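Local coordinates for phage-related conserved hypothetical protein, BB2244 (PDB 2BDV) that is of unknown function but belongs to the SRAP family, some members of which cross-link to abasic sites in single-stranded DNA, and may act similarly, at residues V184-A187 / K188-R192; N73-L76 / E77-E80; V150-D153 / A154-G157; W84-K87 / L88-G91; Q7-P11 / E12-E16. All coordinates share one frame; numbering follows the deposited sequence.

Contact 1 of 5, residues V184-A187 / K188-R192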
loop_
_atom_site.group_PDB
_atom_site.type_symbol
_atom_site.label_atom_id
_atom_site.label_comp_id
_atom_site.label_asym_id
_atom_site.label_seq_id
_atom_site.Cartn_x
_atom_site.Cartn_y
_atom_site.Cartn_z
ATOM N N VAL A 184 1.026 9.912 17.115
ATOM C CA VAL A 184 0.387 8.640 16.775
ATOM C C VAL A 184 -1.136 8.733 16.867
ATOM O O VAL A 184 -1.859 8.094 16.099
ATOM C CB VAL A 184 0.861 7.507 17.729
ATOM C CG1 VAL A 184 0.128 6.206 17.420
ATOM C CG2 VAL A 184 2.360 7.310 17.599
ATOM N N ALA A 185 -1.613 9.521 17.823
ATOM C CA ALA A 185 -3.045 9.694 18.023
ATOM C C ALA A 185 -3.649 10.329 16.783
ATOM O O ALA A 185 -4.724 9.935 16.337
ATOM C CB ALA A 185 -3.303 10.585 19.248
ATOM N N ARG A 186 -2.946 11.316 16.237
ATOM C CA ARG A 186 -3.408 12.010 15.047
ATOM C C ARG A 186 -3.324 11.069 13.849
ATOM O O ARG A 186 -4.178 11.097 12.967
ATOM C CB ARG A 186 -2.560 13.268 14.805
ATOM C CG ARG A 186 -2.886 14.020 13.511
ATOM C CD ARG A 186 -4.356 14.444 13.436
ATOM N NE ARG A 186 -4.754 14.812 12.076
ATOM C CZ ARG A 186 -6.013 14.835 11.649
ATOM N NH1 ARG A 186 -6.999 14.517 12.478
ATOM N NH2 ARG A 186 -6.291 15.153 10.394
ATOM N N ALA A 187 -2.295 10.228 13.835
ATOM C CA ALA A 187 -2.097 9.272 12.752
ATOM C C ALA A 187 -3.257 8.289 12.672
ATOM O O ALA A 187 -3.734 7.956 11.587
ATOM C CB ALA A 187 -0.788 8.511 12.955
ATOM N N LYS A 188 -3.710 7.815 13.823
ATOM C CA LYS A 188 -4.812 6.871 13.832
ATOM C C LYS A 188 -6.092 7.478 13.257
ATOM O O LYS A 188 -6.807 6.816 12.511
ATOM C CB LYS A 188 -5.019 6.345 15.251
ATOM C CG LYS A 188 -3.915 5.385 15.668
ATOM C CD LYS A 188 -3.913 5.142 17.157
ATOM C CE LYS A 188 -2.780 4.222 17.560
ATOM N NZ LYS A 188 -2.596 4.233 19.043
ATOM N N GLU A 189 -6.375 8.734 13.586
ATOM C CA GLU A 189 -7.566 9.402 13.064
ATOM C C GLU A 189 -7.523 9.500 11.536
ATOM O O GLU A 189 -8.491 9.163 10.850
ATOM C CB GLU A 189 -7.695 10.814 13.651
ATOM C CG GLU A 189 -8.160 10.874 15.106
ATOM C CD GLU A 189 -8.179 12.292 15.654
ATOM O OE1 GLU A 189 -8.720 12.505 16.766
ATOM O OE2 GLU A 189 -7.641 13.197 14.972
ATOM N N ILE A 190 -6.392 9.968 11.014
ATOM C CA ILE A 190 -6.202 10.126 9.574
ATOM C C ILE A 190 -6.510 8.828 8.832
ATOM O O ILE A 190 -7.151 8.832 7.784
ATOM C CB ILE A 190 -4.749 10.545 9.256
ATOM C CG1 ILE A 190 -4.472 11.935 9.834
ATOM C CG2 ILE A 190 -4.516 10.561 7.747
ATOM C CD1 ILE A 190 -3.072 12.443 9.571
ATOM N N LEU A 191 -6.056 7.724 9.403
ATOM C CA LEU A 191 -6.234 6.418 8.807
ATOM C C LEU A 191 -7.656 6.068 8.396
ATOM O O LEU A 191 -7.852 5.307 7.452
ATOM C CB LEU A 191 -5.693 5.358 9.752
ATOM C CG LEU A 191 -4.718 4.374 9.116
ATOM C CD1 LEU A 191 -3.799 5.063 8.108
ATOM C CD2 LEU A 191 -3.926 3.726 10.224
ATOM N N ARG A 192 -8.651 6.609 9.088
ATOM C CA ARG A 192 -10.031 6.307 8.727
ATOM C C ARG A 192 -10.658 7.337 7.798
ATOM O O ARG A 192 -11.862 7.302 7.543
ATOM C CB ARG A 192 -10.901 6.138 9.973
ATOM C CG ARG A 192 -10.724 7.201 11.032
ATOM C CD ARG A 192 -11.702 6.962 12.168
ATOM N NE ARG A 192 -11.846 5.539 12.491
ATOM C CZ ARG A 192 -10.854 4.748 12.893
ATOM N NH1 ARG A 192 -9.626 5.237 13.022
ATOM N NH2 ARG A 192 -11.093 3.469 13.183
#
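Arg186 NH1 reaches Glu189 OE2 at 2.9 Å, a salt bridge between side chains one helical turn apart. The bond uses the edge of the guanidinium, with the carboxylate oxygen close to its plane, and OE2 is met nearly along its own C-O bond. The planes of the two groups stand 84° apart and one bond joins them, bent to 139° at the hydrogen. Arg186 gets there by leaving the backbone with CG anti to N (chi1 175°) and then bending at chi2, which folds the chain along the helix toward residues 189 and 190. Ile190 takes up one face of the same guanidinium: its CG1 sits 3.7 Å from Arg186 NE, over the rim of the group. Arg186 NE also forms a salt bridge with Glu176 on helix 171-178, so two carboxylates and an aliphatic face together limit how the group can turn.

On another side of the helix, Lys188 runs out extended and crosses Val184 at a slant, with CE 3.5 Å from Val184 CG1. Under these side chains lie the backbone bonds. Lys188 N to Val184 O (2.9 Å) is the shortest, Ile190 N to Arg186 O and Leu191 N to Ala187 O are both 3.2 Å, and Glu189 N to Ala185 O is weak. Ala187 and Ile190 face inward, touching Trp177 and Leu169 respectively. The whole is a regular alpha-helix, residues 184-191, carrying an i to i+3 Arg-Glu salt bridge whose arginine is shared with helix 171-178, and apolar side chains turned inward.

Contact 2 of 5, residues N73-L76 / E77-E80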
loop_
_atom_site.group_PDB
_atom_site.type_symbol
_atom_site.label_atom_id
_atom_site.label_comp_id
_atom_site.label_asym_id
_atom_site.label_seq_id
_atom_site.Cartn_x
_atom_site.Cartn_y
_atom_site.Cartn_z
ATOM N N ASN A 73 -0.453 -6.640 4.252
ATOM C CA ASN A 73 -1.469 -5.641 4.560
ATOM C C ASN A 73 -1.521 -5.452 6.073
ATOM O O ASN A 73 -1.275 -6.393 6.828
ATOM C CB ASN A 73 -2.857 -6.090 4.073
ATOM C CG ASN A 73 -2.915 -6.317 2.572
ATOM O OD1 ASN A 73 -2.306 -5.578 1.792
ATOM N ND2 ASN A 73 -3.669 -7.330 2.158
ATOM N N ALA A 74 -1.843 -4.240 6.511
ATOM C CA ALA A 74 -1.937 -3.947 7.935
ATOM C C ALA A 74 -3.382 -3.576 8.273
ATOM O O ALA A 74 -3.857 -2.499 7.907
ATOM C CB ALA A 74 -0.995 -2.806 8.301
ATOM N N LYS A 75 -4.075 -4.481 8.961
ATOM C CA LYS A 75 -5.473 -4.277 9.335
ATOM C C LYS A 75 -5.698 -2.978 10.106
ATOM O O LYS A 75 -5.166 -2.774 11.196
ATOM C CB LYS A 75 -5.990 -5.469 10.161
ATOM C CG LYS A 75 -7.473 -5.394 10.525
ATOM C CD LYS A 75 -7.906 -6.609 11.327
ATOM C CE LYS A 75 -7.968 -7.858 10.473
ATOM N NZ LYS A 75 -9.169 -7.862 9.589
ATOM N N LEU A 76 -6.503 -2.109 9.511
ATOM C CA LEU A 76 -6.834 -0.819 10.078
ATOM C C LEU A 76 -7.210 -0.901 11.555
ATOM O O LEU A 76 -6.730 -0.116 12.371
ATOM C CB LEU A 76 -7.977 -0.202 9.266
ATOM C CG LEU A 76 -8.512 1.164 9.678
ATOM C CD1 LEU A 76 -9.332 1.012 10.944
ATOM C CD2 LEU A 76 -7.355 2.145 9.881
ATOM N N GLU A 77 -8.059 -1.855 11.907
ATOM C CA GLU A 77 -8.487 -1.976 13.290
ATOM C C GLU A 77 -7.381 -2.371 14.258
ATOM O O GLU A 77 -7.369 -1.910 15.398
ATOM C CB GLU A 77 -9.633 -2.968 13.400
ATOM C CG GLU A 77 -10.271 -2.941 14.759
ATOM C CD GLU A 77 -11.610 -3.611 14.762
ATOM O OE1 GLU A 77 -11.654 -4.833 14.495
ATOM O OE2 GLU A 77 -12.614 -2.907 15.021
ATOM N N THR A 78 -6.463 -3.229 13.824
ATOM C CA THR A 78 -5.371 -3.617 14.702
ATOM C C THR A 78 -4.521 -2.377 14.980
ATOM O O THR A 78 -3.987 -2.214 16.074
ATOM C CB THR A 78 -4.507 -4.730 14.081
ATOM O OG1 THR A 78 -5.287 -5.924 13.968
ATOM C CG2 THR A 78 -3.291 -5.017 14.954
ATOM N N ILE A 79 -4.420 -1.488 13.999
ATOM C CA ILE A 79 -3.651 -0.264 14.181
ATOM C C ILE A 79 -4.408 0.668 15.134
ATOM O O ILE A 79 -3.802 1.347 15.963
ATOM C CB ILE A 79 -3.411 0.456 12.829
ATOM C CG1 ILE A 79 -2.720 -0.498 11.854
ATOM C CG2 ILE A 79 -2.562 1.701 13.041
ATOM C CD1 ILE A 79 -2.513 0.074 10.469
ATOM N N GLU A 80 -5.734 0.686 15.020
ATOM C CA GLU A 80 -6.568 1.522 15.880
ATOM C C GLU A 80 -6.522 1.050 17.338
ATOM O O GLU A 80 -6.399 1.862 18.256
ATOM C CB GLU A 80 -8.023 1.510 15.395
ATOM C CG GLU A 80 -8.256 2.152 14.035
ATOM C CD GLU A 80 -7.684 3.554 13.953
ATOM O OE1 GLU A 80 -7.880 4.330 14.910
ATOM O OE2 GLU A 80 -7.051 3.885 12.929
#
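Lys75 O receives Ile79 N at 3.2 Å and, more weakly, Thr78 N, while Leu76 O takes Glu80 N at 2.9 Å; the chain thus passes from strand straight into a helix, with Lys75 at the N-cap position. Leu76 and Glu80 are the main side-chain pair. Glu80 bends at chi2 (-53°) and folds back over the first turn, which puts its CG 3.5 Å from Leu76 CD1 and its OE2 3.5 Å from Leu76 CD2, so the other methyl meets the carboxylate. Glu80 OE1 is held from outside by a salt bridge to Arg192. The aliphatic part of Lys75 crosses Thr78 at about a right angle, its CD 3.8 Å from Thr78 OG1, and then bends away to carry NZ to Asp153. Ile79 points inward, and its CD1 packs on Ala74 CB at 3.9 Å, closing the corner between strand and helix.

Strand 73-75 is an edge strand, lying parallel to strand 147-151 and bonded to it through the backbones of Ala74 and Leu76. Leu76 and Ile79 of helix 76-80 pack on Leu191 of helix 184-191, and Ile79 also meets Val150 of the neighbouring strand.

Contact 3 of 5, residues V150-D153 / A154-G157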
loop_
_atom_site.group_PDB
_atom_site.type_symbol
_atom_site.label_atom_id
_atom_site.label_comp_id
_atom_site.label_asym_id
_atom_site.label_seq_id
_atom_site.Cartn_x
_atom_site.Cartn_y
_atom_site.Cartn_z
ATOM N N VAL A 150 -1.651 -0.279 4.516
ATOM C CA VAL A 150 -2.766 -0.216 5.471
ATOM C C VAL A 150 -4.049 -0.480 4.685
ATOM O O VAL A 150 -4.331 0.214 3.712
ATOM C CB VAL A 150 -2.897 1.158 6.137
ATOM C CG1 VAL A 150 -4.111 1.165 7.067
ATOM C CG2 VAL A 150 -1.633 1.490 6.906
ATOM N N THR A 151 -4.806 -1.486 5.117
ATOM C CA THR A 151 -6.052 -1.886 4.471
ATOM C C THR A 151 -7.282 -1.751 5.386
ATOM O O THR A 151 -7.181 -1.840 6.611
ATOM C CB THR A 151 -5.967 -3.351 4.005
ATOM O OG1 THR A 151 -5.543 -4.170 5.102
ATOM C CG2 THR A 151 -4.963 -3.495 2.859
ATOM N N ASN A 152 -8.445 -1.565 4.769
ATOM C CA ASN A 152 -9.697 -1.422 5.493
ATOM C C ASN A 152 -10.479 -2.715 5.366
ATOM O O ASN A 152 -11.450 -2.800 4.607
ATOM C CB ASN A 152 -10.506 -0.274 4.902
ATOM C CG ASN A 152 -11.678 0.126 5.771
ATOM O OD1 ASN A 152 -12.400 1.067 5.450
ATOM N ND2 ASN A 152 -11.873 -0.587 6.880
ATOM N N ASP A 153 -10.049 -3.721 6.116
ATOM C CA ASP A 153 -10.667 -5.040 6.086
ATOM C C ASP A 153 -12.183 -5.038 6.270
ATOM O O ASP A 153 -12.895 -5.786 5.597
ATOM C CB ASP A 153 -9.999 -5.929 7.141
ATOM C CG ASP A 153 -8.527 -6.183 6.841
ATOM O OD1 ASP A 153 -7.840 -5.244 6.374
ATOM O OD2 ASP A 153 -8.052 -7.318 7.080
ATOM N N ALA A 154 -12.672 -4.190 7.170
ATOM C CA ALA A 154 -14.104 -4.102 7.447
ATOM C C ALA A 154 -14.968 -3.989 6.190
ATOM O O ALA A 154 -16.075 -4.529 6.142
ATOM C CB ALA A 154 -14.379 -2.918 8.370
ATOM N N LEU A 155 -14.468 -3.289 5.177
ATOM C CA LEU A 155 -15.226 -3.112 3.943
ATOM C C LEU A 155 -14.788 -4.058 2.834
ATOM O O LEU A 155 -15.307 -3.999 1.720
ATOM C CB LEU A 155 -15.109 -1.667 3.458
ATOM C CG LEU A 155 -15.579 -0.645 4.493
ATOM C CD1 LEU A 155 -15.341 0.758 3.963
ATOM C CD2 LEU A 155 -17.064 -0.873 4.802
ATOM N N GLY A 156 -13.835 -4.930 3.145
ATOM C CA GLY A 156 -13.349 -5.881 2.161
ATOM C C GLY A 156 -12.713 -5.223 0.950
ATOM O O GLY A 156 -12.262 -4.081 1.015
ATOM N N GLY A 157 -12.670 -5.949 -0.158
ATOM C CA GLY A 157 -12.093 -5.400 -1.366
ATOM C C GLY A 157 -13.080 -4.483 -2.067
ATOM O O GLY A 157 -14.248 -4.401 -1.677
#
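This is a tight turn at the surface, where strand 147-151 of the mixed sheet ends and the chain enters the loop leading to helix 171-178. Two overlapping i to i+3 bonds make it a short piece of 3-10 helix. Leu155 N bonds to Asn152 O at 3.1 Å, and Gly156 N bonds to Asp153 O at 2.8 Å. Both donors stand well above the carbonyl plane they approach, by 43° for the first and 60° for the second, a consequence of such close winding. After the second bond the winding stops: Gly156 has a positive phi, and the chain swings off in a new direction.

Asn152 swings its CG away from its own N (chi1 -168°), which lays the amide along the turn between two residues. OD1 lies against the isobutyl group of Leu155, 3.3 Å from CD1, while ND2 lies 3.7 Å from Ala154 CB. These are van der Waals contacts, not polar bonds. Nearby, the backbone of Asn152 is tied to Arg165, whose side chain also bonds to the carbonyl oxygens of Gly156 and Gly157, so one arginine stitches the end of the turn to the following loop. Asp153 OD2 pairs with Lys75 of the neighbouring strand. At the start of the turn, the Thr151 hydroxyl reaches forward two residues and donates from OG1 to Asp153 OD1 at 2.8 Å, nearly along the carboxylate C-O bond.

Contact 4 of 5, residues W84-K87 / L88-G91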
loop_
_atom_site.group_PDB
_atom_site.type_symbol
_atom_site.label_atom_id
_atom_site.label_comp_id
_atom_site.label_asym_id
_atom_site.label_seq_id
_atom_site.Cartn_x
_atom_site.Cartn_y
_atom_site.Cartn_z
ATOM N N TRP A 84 -0.293 -5.558 17.973
ATOM C CA TRP A 84 0.919 -6.091 17.367
ATOM C C TRP A 84 0.651 -6.405 15.893
ATOM O O TRP A 84 -0.427 -6.880 15.538
ATOM C CB TRP A 84 1.336 -7.388 18.096
ATOM C CG TRP A 84 2.705 -7.932 17.718
ATOM C CD1 TRP A 84 3.921 -7.484 18.161
ATOM C CD2 TRP A 84 2.986 -9.009 16.806
ATOM N NE1 TRP A 84 4.937 -8.216 17.579
ATOM C CE2 TRP A 84 4.390 -9.156 16.745
ATOM C CE3 TRP A 84 2.187 -9.861 16.034
ATOM C CZ2 TRP A 84 5.011 -10.118 15.946
ATOM C CZ3 TRP A 84 2.805 -10.824 15.232
ATOM C CH2 TRP A 84 4.206 -10.942 15.197
ATOM N N PRO A 85 1.633 -6.139 15.019
ATOM C CA PRO A 85 2.926 -5.561 15.389
ATOM C C PRO A 85 2.995 -4.099 14.976
ATOM O O PRO A 85 3.988 -3.414 15.212
ATOM C CB PRO A 85 3.900 -6.414 14.602
ATOM C CG PRO A 85 3.175 -6.552 13.307
ATOM C CD PRO A 85 1.746 -6.859 13.738
ATOM N N TRP A 86 1.928 -3.632 14.346
ATOM C CA TRP A 86 1.865 -2.260 13.865
ATOM C C TRP A 86 2.051 -1.202 14.953
ATOM O O TRP A 86 2.454 -0.084 14.654
ATOM C CB TRP A 86 0.539 -2.061 13.131
ATOM C CG TRP A 86 0.254 -3.208 12.202
ATOM C CD1 TRP A 86 -0.863 -3.989 12.184
ATOM C CD2 TRP A 86 1.133 -3.742 11.202
ATOM N NE1 TRP A 86 -0.736 -4.976 11.244
ATOM C CE2 TRP A 86 0.477 -4.852 10.623
ATOM C CE3 TRP A 86 2.409 -3.393 10.742
ATOM C CZ2 TRP A 86 1.053 -5.620 9.603
ATOM C CZ3 TRP A 86 2.984 -4.159 9.726
ATOM C CH2 TRP A 86 2.302 -5.261 9.170
ATOM N N LYS A 87 1.774 -1.544 16.209
ATOM C CA LYS A 87 1.929 -0.574 17.291
ATOM C C LYS A 87 3.378 -0.120 17.402
ATOM O O LYS A 87 3.679 0.883 18.040
ATOM C CB LYS A 87 1.484 -1.176 18.628
ATOM C CG LYS A 87 2.296 -2.389 19.077
ATOM C CD LYS A 87 1.731 -3.012 20.358
ATOM C CE LYS A 87 2.272 -4.423 20.573
ATOM N NZ LYS A 87 1.822 -5.037 21.858
ATOM N N LEU A 88 4.271 -0.865 16.765
ATOM C CA LEU A 88 5.695 -0.563 16.796
ATOM C C LEU A 88 6.148 0.332 15.642
ATOM O O LEU A 88 7.281 0.817 15.625
ATOM C CB LEU A 88 6.475 -1.875 16.750
ATOM C CG LEU A 88 6.070 -2.924 17.801
ATOM C CD1 LEU A 88 6.703 -4.267 17.452
ATOM C CD2 LEU A 88 6.495 -2.470 19.191
HETATM N N MSE A 89 5.265 0.551 14.677
HETATM C CA MSE A 89 5.607 1.361 13.519
HETATM C C MSE A 89 4.688 2.555 13.307
HETATM O O MSE A 89 5.034 3.478 12.579
HETATM C CB MSE A 89 5.583 0.485 12.271
HETATM C CG MSE A 89 6.652 -0.586 12.251
HETATM SE SE MSE A 89 6.243 -1.986 10.969
HETATM C CE MSE A 89 5.564 -3.298 12.214
ATOM N N ILE A 90 3.518 2.533 13.940
ATOM C CA ILE A 90 2.561 3.613 13.787
ATOM C C ILE A 90 3.156 4.961 14.195
ATOM O O ILE A 90 2.714 6.015 13.736
ATOM C CB ILE A 90 1.288 3.337 14.613
ATOM C CG1 ILE A 90 0.253 4.429 14.339
ATOM C CG2 ILE A 90 1.629 3.225 16.095
ATOM C CD1 ILE A 90 -0.115 4.532 12.862
ATOM N N GLY A 91 4.180 4.925 15.041
ATOM C CA GLY A 91 4.808 6.158 15.481
ATOM C C GLY A 91 5.944 6.647 14.600
ATOM O O GLY A 91 5.976 7.817 14.223
#
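Backbone bonds first: Trp86 O collects two donors, Met89 N and Ile90 N, each at 2.9 Å. They arrive quite differently. Ile90 N comes almost straight on, with a C=O...N angle of 178°, whereas Met89 N stands 59° above the carbonyl plane. One oxygen therefore closes a 3-10-type turn and an alpha-type turn at once. A further contact from Leu88 N to Pro85 O fits the same winding, though the position of that nitrogen is less sure.

The side chains add a Met-aromatic contact. Residue 89 is a selenomethionine, and its selenium lies 5.2 Å from the centroid of the six-membered ring of Trp86, at the ring edge. Its CH2-SE-CH3 end is bent at chi3 (-101°), which brings the methyl CE back to 3.5 Å from Trp86 CE3 and 3.4 Å from Pro85 O. Residues 86-88 form a 3-10 turn in the loop between helix 76-80 and strand 94-99.

Among the apolar contacts, Leu88 CD1 comes within 4.3 Å of Trp84 CD1, and Pro85 CG is 4.2 Å from Met89 CE. The peptide bond before Pro85 is cis, which folds the proline back on its neighbour so that Pro85 CB stands 3.4 Å above the centre of the Trp84 ring. Beyond the turn, Trp86 rests on Thr78 and Ile79 of helix 76-80, while Ile90 packs against Val184 and Ala187 of helix 184-191.

Contact 5 of 5, residues Q7-P11 / E12-E16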
loop_
_atom_site.group_PDB
_atom_site.type_symbol
_atom_site.label_atom_id
_atom_site.label_comp_id
_atom_site.label_asym_id
_atom_site.label_seq_id
_atom_site.Cartn_x
_atom_site.Cartn_y
_atom_site.Cartn_z
ATOM N N GLN A 7 2.224 0.822 -10.634
ATOM C CA GLN A 7 2.951 2.090 -10.583
ATOM C C GLN A 7 3.418 2.370 -12.010
ATOM O O GLN A 7 4.524 1.985 -12.409
ATOM C CB GLN A 7 4.159 2.010 -9.644
ATOM C CG GLN A 7 3.791 1.910 -8.166
ATOM C CD GLN A 7 5.004 1.977 -7.243
ATOM O OE1 GLN A 7 6.091 1.516 -7.591
ATOM N NE2 GLN A 7 4.814 2.539 -6.049
ATOM N N LYS A 8 2.563 3.037 -12.780
ATOM C CA LYS A 8 2.874 3.349 -14.168
ATOM C C LYS A 8 3.152 4.814 -14.500
ATOM O O LYS A 8 3.680 5.114 -15.571
ATOM C CB LYS A 8 1.772 2.805 -15.073
ATOM C CG LYS A 8 0.369 2.914 -14.522
ATOM C CD LYS A 8 -0.559 1.993 -15.310
ATOM C CE LYS A 8 -2.016 2.251 -14.982
ATOM N NZ LYS A 8 -2.920 1.373 -15.779
ATOM N N SER A 9 2.805 5.723 -13.596
ATOM C CA SER A 9 3.064 7.138 -13.833
ATOM C C SER A 9 4.520 7.461 -13.563
ATOM O O SER A 9 5.223 6.711 -12.888
ATOM C CB SER A 9 2.206 8.014 -12.925
ATOM O OG SER A 9 0.843 7.904 -13.260
ATOM N N ALA A 10 4.967 8.588 -14.100
ATOM C CA ALA A 10 6.330 9.037 -13.896
ATOM C C ALA A 10 6.492 9.316 -12.410
ATOM O O ALA A 10 5.585 9.840 -11.767
ATOM C CB ALA A 10 6.582 10.305 -14.694
ATOM N N PRO A 11 7.648 8.959 -11.840
ATOM C CA PRO A 11 7.880 9.196 -10.414
ATOM C C PRO A 11 7.696 10.662 -9.995
ATOM O O PRO A 11 7.208 10.927 -8.898
ATOM C CB PRO A 11 9.306 8.686 -10.204
ATOM C CG PRO A 11 9.926 8.808 -11.566
ATOM C CD PRO A 11 8.822 8.334 -12.467
ATOM N N GLU A 12 8.061 11.608 -10.864
ATOM C CA GLU A 12 7.900 13.015 -10.519
ATOM C C GLU A 12 6.431 13.377 -10.323
ATOM O O GLU A 12 6.123 14.331 -9.617
ATOM C CB GLU A 12 8.514 13.942 -11.577
ATOM C CG GLU A 12 7.809 13.952 -12.917
ATOM C CD GLU A 12 8.439 12.995 -13.900
ATOM O OE1 GLU A 12 8.035 13.002 -15.088
ATOM O OE2 GLU A 12 9.341 12.233 -13.481
ATOM N N ASP A 13 5.523 12.623 -10.941
ATOM C CA ASP A 13 4.101 12.905 -10.775
ATOM C C ASP A 13 3.635 12.580 -9.347
ATOM O O ASP A 13 2.787 13.286 -8.802
ATOM C CB ASP A 13 3.257 12.118 -11.786
ATOM C CG ASP A 13 3.388 12.650 -13.212
ATOM O OD1 ASP A 13 2.793 12.038 -14.120
ATOM O OD2 ASP A 13 4.077 13.670 -13.430
ATOM N N TYR A 14 4.188 11.526 -8.744
ATOM C CA TYR A 14 3.812 11.142 -7.383
ATOM C C TYR A 14 4.234 12.216 -6.392
ATOM O O TYR A 14 3.481 12.577 -5.493
ATOM C CB TYR A 14 4.455 9.809 -6.975
ATOM C CG TYR A 14 3.996 8.615 -7.792
ATOM C CD1 TYR A 14 2.662 8.465 -8.143
ATOM C CD2 TYR A 14 4.901 7.649 -8.222
ATOM C CE1 TYR A 14 2.229 7.392 -8.912
ATOM C CE2 TYR A 14 4.485 6.563 -8.991
ATOM C CZ TYR A 14 3.142 6.445 -9.335
ATOM O OH TYR A 14 2.721 5.400 -10.120
ATOM N N VAL A 15 5.449 12.720 -6.556
ATOM C CA VAL A 15 5.967 13.758 -5.675
ATOM C C VAL A 15 5.156 15.044 -5.822
ATOM O O VAL A 15 4.830 15.691 -4.832
ATOM C CB VAL A 15 7.440 14.061 -6.003
ATOM C CG1 VAL A 15 7.899 15.316 -5.264
ATOM C CG2 VAL A 15 8.304 12.871 -5.620
ATOM N N GLU A 16 4.845 15.406 -7.063
ATOM C CA GLU A 16 4.080 16.614 -7.354
ATOM C C GLU A 16 2.730 16.607 -6.632
ATOM O O GLU A 16 2.265 17.645 -6.168
ATOM C CB GLU A 16 3.885 16.743 -8.874
ATOM C CG GLU A 16 2.983 17.891 -9.344
ATOM C CD GLU A 16 3.526 19.285 -9.034
ATOM O OE1 GLU A 16 2.840 20.271 -9.376
ATOM O OE2 GLU A 16 4.630 19.402 -8.456
#
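Helix 11-18 starts here, just past strand 5-7, and its first turn is built against the loop that feeds it. Asp13 N bonds to Ala10 O at 2.9 Å, the donor standing 53° above the carbonyl plane. Pro11 O then takes Tyr14 N and Val15 N, both weakly. Pro11 comes where the helix begins, a position at which a proline's missing N-H is readily tolerated.

Tyr14 does most of the side-chain work. With CG anti to its carbonyl carbon (chi1 -64°), the ring is sent back along the incoming loop. Ala10 O lies over one ring face, offset toward the rim, and Ser9 CB is 4.0 Å from Tyr14 CZ. The hydroxyl end reaches Gln7 at the end of strand 5-7, where Tyr14 OH is 3.4 Å from Gln7 CA and 3.7 Å from Gln7 CB. The ring thus spans the strand-to-helix connection from the helix to the end of the strand. Its hydroxyl is held by Asp100, whose carboxylate also bonds Ser9 OG and Lys8 N, so a single acid ties loop and helix side chain together. Gln7 turns its amide elsewhere, with NE2 given to the carbonyls of Pro98 and Leu43.

Farther out, Glu12 curls back on the loop. With chi1 at 68° its CG is wedged against both backbone neighbours, and a bend at chi2 sets the carboxylate over Ala10, where OE1 comes to 3.1 Å from Ala10 CB, a tight approach.

Along the chain the order is contact 5, contact 2, contact 4, contact 3, contact 1. Contacts 2 and 3 begin on the neighbouring parallel strands 73-75 and 147-151 of the mixed sheet, their centres about 9 Å apart. Contact 2 touches contacts 1, 3 and 4, and contact 1 also touches contacts 3 and 4; contacts 3 and 4, about 18 Å apart between centres, do not touch. Helix 184-191 thus joins the 73-91 region late in the sequence. Contact 5 stands apart, 25 to 28 Å between centres from the others. Contacts 1 to 4 form one connected cluster at edge strand 73-75, while contact 5 lies across the chain's centre from contacts 2, 3 and 4 in the same SRAP fold.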